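Local structure of ribosome hibernation protein YHBH (Vibrio cholerae serotype O1, 4HEI) at residues 3-8 and 18-23. The protein probably inhibits translation in stationary phase by binding the small ribosomal subunit, and associates with 100S ribosomes, which are dimers of 70S ribosomes. Sequence-based numbering, arbitrary orientation.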
ATOM      1  N   ILE A   3      -1.891  10.084   2.173  1.00 32.11           N
ATOM      2  CA  ILE A   3      -0.860   9.090   1.901  1.00 29.55           C
ATOM      3  C   ILE A   3       0.555   9.646   1.935  1.00 29.04           C
ATOM      4  O   ILE A   3       0.849  10.658   1.301  1.00 28.09           O
ATOM      5  CB  ILE A   3      -1.044   8.451   0.508  1.00 28.69           C
ATOM      6  CG1 ILE A   3      -2.465   7.918   0.349  1.00 30.12           C
ATOM      7  CG2 ILE A   3      -0.041   7.320   0.323  1.00 28.45           C
ATOM      8  CD1 ILE A   3      -2.784   7.471  -1.064  1.00 31.30           C
ATOM      9  N   ASN A   4       1.431   8.982   2.678  1.00 26.24           N
ATOM     10  CA  ASN A   4       2.821   9.397   2.738  1.00 25.83           C
ATOM     11  C   ASN A   4       3.630   8.270   2.119  1.00 23.96           C
ATOM     12  O   ASN A   4       3.621   7.146   2.613  1.00 21.82           O
ATOM     13  CB  ASN A   4       3.285   9.634   4.180  1.00 27.37           C
ATOM     14  CG  ASN A   4       4.740  10.073   4.251  1.00 28.58           C
ATOM     15  OD1 ASN A   4       5.649   9.296   3.963  1.00 29.35           O
ATOM     16  ND2 ASN A   4       4.965  11.330   4.614  1.00 31.91           N
ATOM     17  N   ILE A   5       4.312   8.567   1.019  1.00 22.78           N
ATOM     18  CA  ILE A   5       5.117   7.562   0.347  1.00 22.27           C
ATOM     19  C   ILE A   5       6.587   7.858   0.563  1.00 24.57           C
ATOM     20  O   ILE A   5       7.057   8.958   0.256  1.00 24.52           O
ATOM     21  CB  ILE A   5       4.839   7.547  -1.168  1.00 22.78           C
ATOM     22  CG1 ILE A   5       3.348   7.329  -1.415  1.00 20.45           C
ATOM     23  CG2 ILE A   5       5.663   6.460  -1.840  1.00 20.76           C
ATOM     24  CD1 ILE A   5       2.943   7.429  -2.872  1.00 22.81           C
ATOM     25  N   GLN A   6       7.309   6.877   1.091  1.00 23.52           N
ATOM     26  CA  GLN A   6       8.736   7.022   1.332  1.00 26.08           C
ATOM     27  C   GLN A   6       9.510   5.924   0.617  1.00 25.48           C
ATOM     28  O   GLN A   6       9.019   4.809   0.445  1.00 22.53           O
ATOM     29  CB  GLN A   6       9.037   6.955   2.830  1.00 26.64           C
ATOM     30  CG  GLN A   6       8.468   8.102   3.640  1.00 34.32           C
ATOM     31  CD  GLN A   6       9.023   9.439   3.207  1.00 37.37           C
ATOM     32  OE1 GLN A   6      10.234   9.594   3.054  1.00 40.73           O
ATOM     33  NE2 GLN A   6       8.142  10.417   3.014  1.00 40.16           N
ATOM     34  N   GLY A   7      10.731   6.251   0.202  1.00 26.38           N
ATOM     35  CA  GLY A   7      11.566   5.275  -0.467  1.00 27.55           C
ATOM     36  C   GLY A   7      12.829   5.042   0.339  1.00 28.89           C
ATOM     37  O   GLY A   7      13.250   5.913   1.098  1.00 29.58           O
ATOM     38  N   HIS A   8      13.419   3.862   0.190  1.00 29.98           N
ATOM     39  CA  HIS A   8      14.656   3.521   0.890  1.00 32.43           C
ATOM     40  C   HIS A   8      15.528   2.670  -0.029  1.00 32.16           C
ATOM     41  O   HIS A   8      15.117   1.593  -0.463  1.00 30.35           O
ATOM     42  CB  HIS A   8      14.357   2.745   2.173  1.00 33.61           C
ATOM     43  CG  HIS A   8      15.583   2.331   2.925  1.00 35.68           C
ATOM     44  ND1 HIS A   8      16.342   3.220   3.656  1.00 36.89           N
ATOM     45  CD2 HIS A   8      16.198   1.130   3.036  1.00 36.80           C
ATOM     46  CE1 HIS A   8      17.372   2.584   4.185  1.00 36.55           C
ATOM     47  NE2 HIS A   8      17.308   1.314   3.824  1.00 37.52           N
ATOM     48  N   ASP A  18       2.747   8.124  -8.579  1.00 26.58           N
ATOM     49  CA  ASP A  18       1.481   8.276  -9.292  1.00 27.29           C
ATOM     50  C   ASP A  18       0.718   6.955  -9.278  1.00 25.93           C
ATOM     51  O   ASP A  18      -0.494   6.923  -9.036  1.00 24.18           O
ATOM     52  CB  ASP A  18       1.715   8.709 -10.745  1.00 29.58           C
ATOM     53  CG  ASP A  18       2.235  10.132 -10.858  1.00 32.20           C
ATOM     54  OD1 ASP A  18       2.024  10.923  -9.918  1.00 34.42           O
ATOM     55  OD2 ASP A  18       2.842  10.466 -11.898  1.00 34.70           O
ATOM     56  N   TYR A  19       1.433   5.866  -9.537  1.00 23.39           N
ATOM     57  CA  TYR A  19       0.823   4.545  -9.555  1.00 22.91           C
ATOM     58  C   TYR A  19       0.238   4.205  -8.190  1.00 21.84           C
ATOM     59  O   TYR A  19      -0.894   3.730  -8.092  1.00 19.70           O
ATOM     60  CB  TYR A  19       1.860   3.487  -9.949  1.00 23.05           C
ATOM     61  CG  TYR A  19       1.272   2.116 -10.158  1.00 23.61           C
ATOM     62  CD1 TYR A  19       0.432   1.859 -11.239  1.00 25.82           C
ATOM     63  CD2 TYR A  19       1.540   1.078  -9.269  1.00 24.98           C
ATOM     64  CE1 TYR A  19      -0.124   0.603 -11.429  1.00 26.42           C
ATOM     65  CE2 TYR A  19       0.986  -0.179  -9.448  1.00 27.98           C
ATOM     66  CZ  TYR A  19       0.156  -0.408 -10.530  1.00 28.44           C
ATOM     67  OH  TYR A  19      -0.397  -1.648 -10.715  1.00 31.35           O
ATOM     68  N   VAL A  20       1.013   4.437  -7.137  1.00 20.91           N
ATOM     69  CA  VAL A  20       0.541   4.155  -5.786  1.00 19.40           C
ATOM     70  C   VAL A  20      -0.734   4.942  -5.519  1.00 20.42           C
ATOM     71  O   VAL A  20      -1.721   4.393  -5.032  1.00 18.26           O
ATOM     72  CB  VAL A  20       1.591   4.527  -4.730  1.00 18.76           C
ATOM     73  CG1 VAL A  20       0.986   4.406  -3.330  1.00 16.34           C
ATOM     74  CG2 VAL A  20       2.809   3.598  -4.858  1.00 17.16           C
ATOM     75  N   HIS A  21      -0.710   6.229  -5.844  1.00 22.01           N
ATOM     76  CA  HIS A  21      -1.887   7.063  -5.638  1.00 24.72           C
ATOM     77  C   HIS A  21      -3.080   6.516  -6.413  1.00 24.57           C
ATOM     78  O   HIS A  21      -4.205   6.478  -5.902  1.00 26.25           O
ATOM     79  CB  HIS A  21      -1.584   8.505  -6.048  1.00 26.42           C
ATOM     80  CG  HIS A  21      -1.050   9.337  -4.927  1.00 31.41           C
ATOM     81  ND1 HIS A  21      -1.835   9.744  -3.870  1.00 32.60           N
ATOM     82  CD2 HIS A  21       0.196   9.802  -4.671  1.00 33.92           C
ATOM     83  CE1 HIS A  21      -1.096  10.424  -3.011  1.00 33.95           C
ATOM     84  NE2 HIS A  21       0.140  10.474  -3.473  1.00 33.33           N
ATOM     85  N   SER A  22      -2.830   6.070  -7.635  1.00 25.67           N
ATOM     86  CA  SER A  22      -3.884   5.510  -8.467  1.00 27.87           C
ATOM     87  C   SER A  22      -4.560   4.328  -7.766  1.00 26.46           C
ATOM     88  O   SER A  22      -5.792   4.266  -7.669  1.00 24.22           O
ATOM     89  CB  SER A  22      -3.297   5.058  -9.809  1.00 29.17           C
ATOM     90  OG  SER A  22      -4.301   4.508 -10.639  1.00 34.87           O
ATOM     91  N   LYS A  23      -3.751   3.397  -7.268  1.00 25.73           N
ATOM     92  CA  LYS A  23      -4.266   2.213  -6.581  1.00 25.28           C
ATOM     93  C   LYS A  23      -5.100   2.565  -5.346  1.00 24.38           C
ATOM     94  O   LYS A  23      -6.146   1.963  -5.107  1.00 22.35           O
ATOM     95  CB  LYS A  23      -3.106   1.301  -6.160  1.00 27.42           C
ATOM     96  CG  LYS A  23      -2.176   0.899  -7.295  1.00 30.95           C
ATOM     97  CD  LYS A  23      -2.854  -0.023  -8.298  1.00 32.94           C
ATOM     98  CE  LYS A  23      -3.151  -1.377  -7.682  1.00 33.73           C
ATOM     99  NZ  LYS A  23      -3.630  -2.355  -8.695  1.00 37.83           N
TER
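The end of Ile5 on the strand meets the end of Val20 on the helix head-on. From CB of Ile5, the CG2 branch stays off the helix. The longer branch does the touching. CG1 stands anti to the carbonyl carbon (chi1 -56°), and the extended chain carries CD1 out to the helix. There Ile5 CD1 lies 3.6 Å from Val20 CG1. It is 3.7 Å from Val20 CB. The same methyl also comes within 4.1 Å of His21 CD2, touching two consecutive helix residues.

Ile3 and His21 pass alongside each other, their side chains running opposite ways. Ile3 CD1 is 3.7 Å from His21 ND1. Ile3 CB is 4.0 Å from His21 CE1. CD1 of Ile3 and CD1 of Ile5 both meet the imidazole obliquely. No hydrogen bond links the two segments; the contact is van der Waals. Ile5 and Val20 are buried, while Ile3 and His21 remain partly exposed.

The segment axes approach to 10.2 Å. Their N-to-C directions differ by 145°, closer to antiparallel, as the helix runs back across the sheet in the beta-alpha-beta unit of strand 2-8, helix 14-27 and strand 34-44. This unit opens the beta-alpha-beta-beta-beta-alpha fold, similar to YfiA. Ile3 also touches Phe24 and Val37. Val20 extends the core to Ile74 of helix 70-91, and strand 2-8, outermost in its sheet, pairs in parallel with strand 34-44.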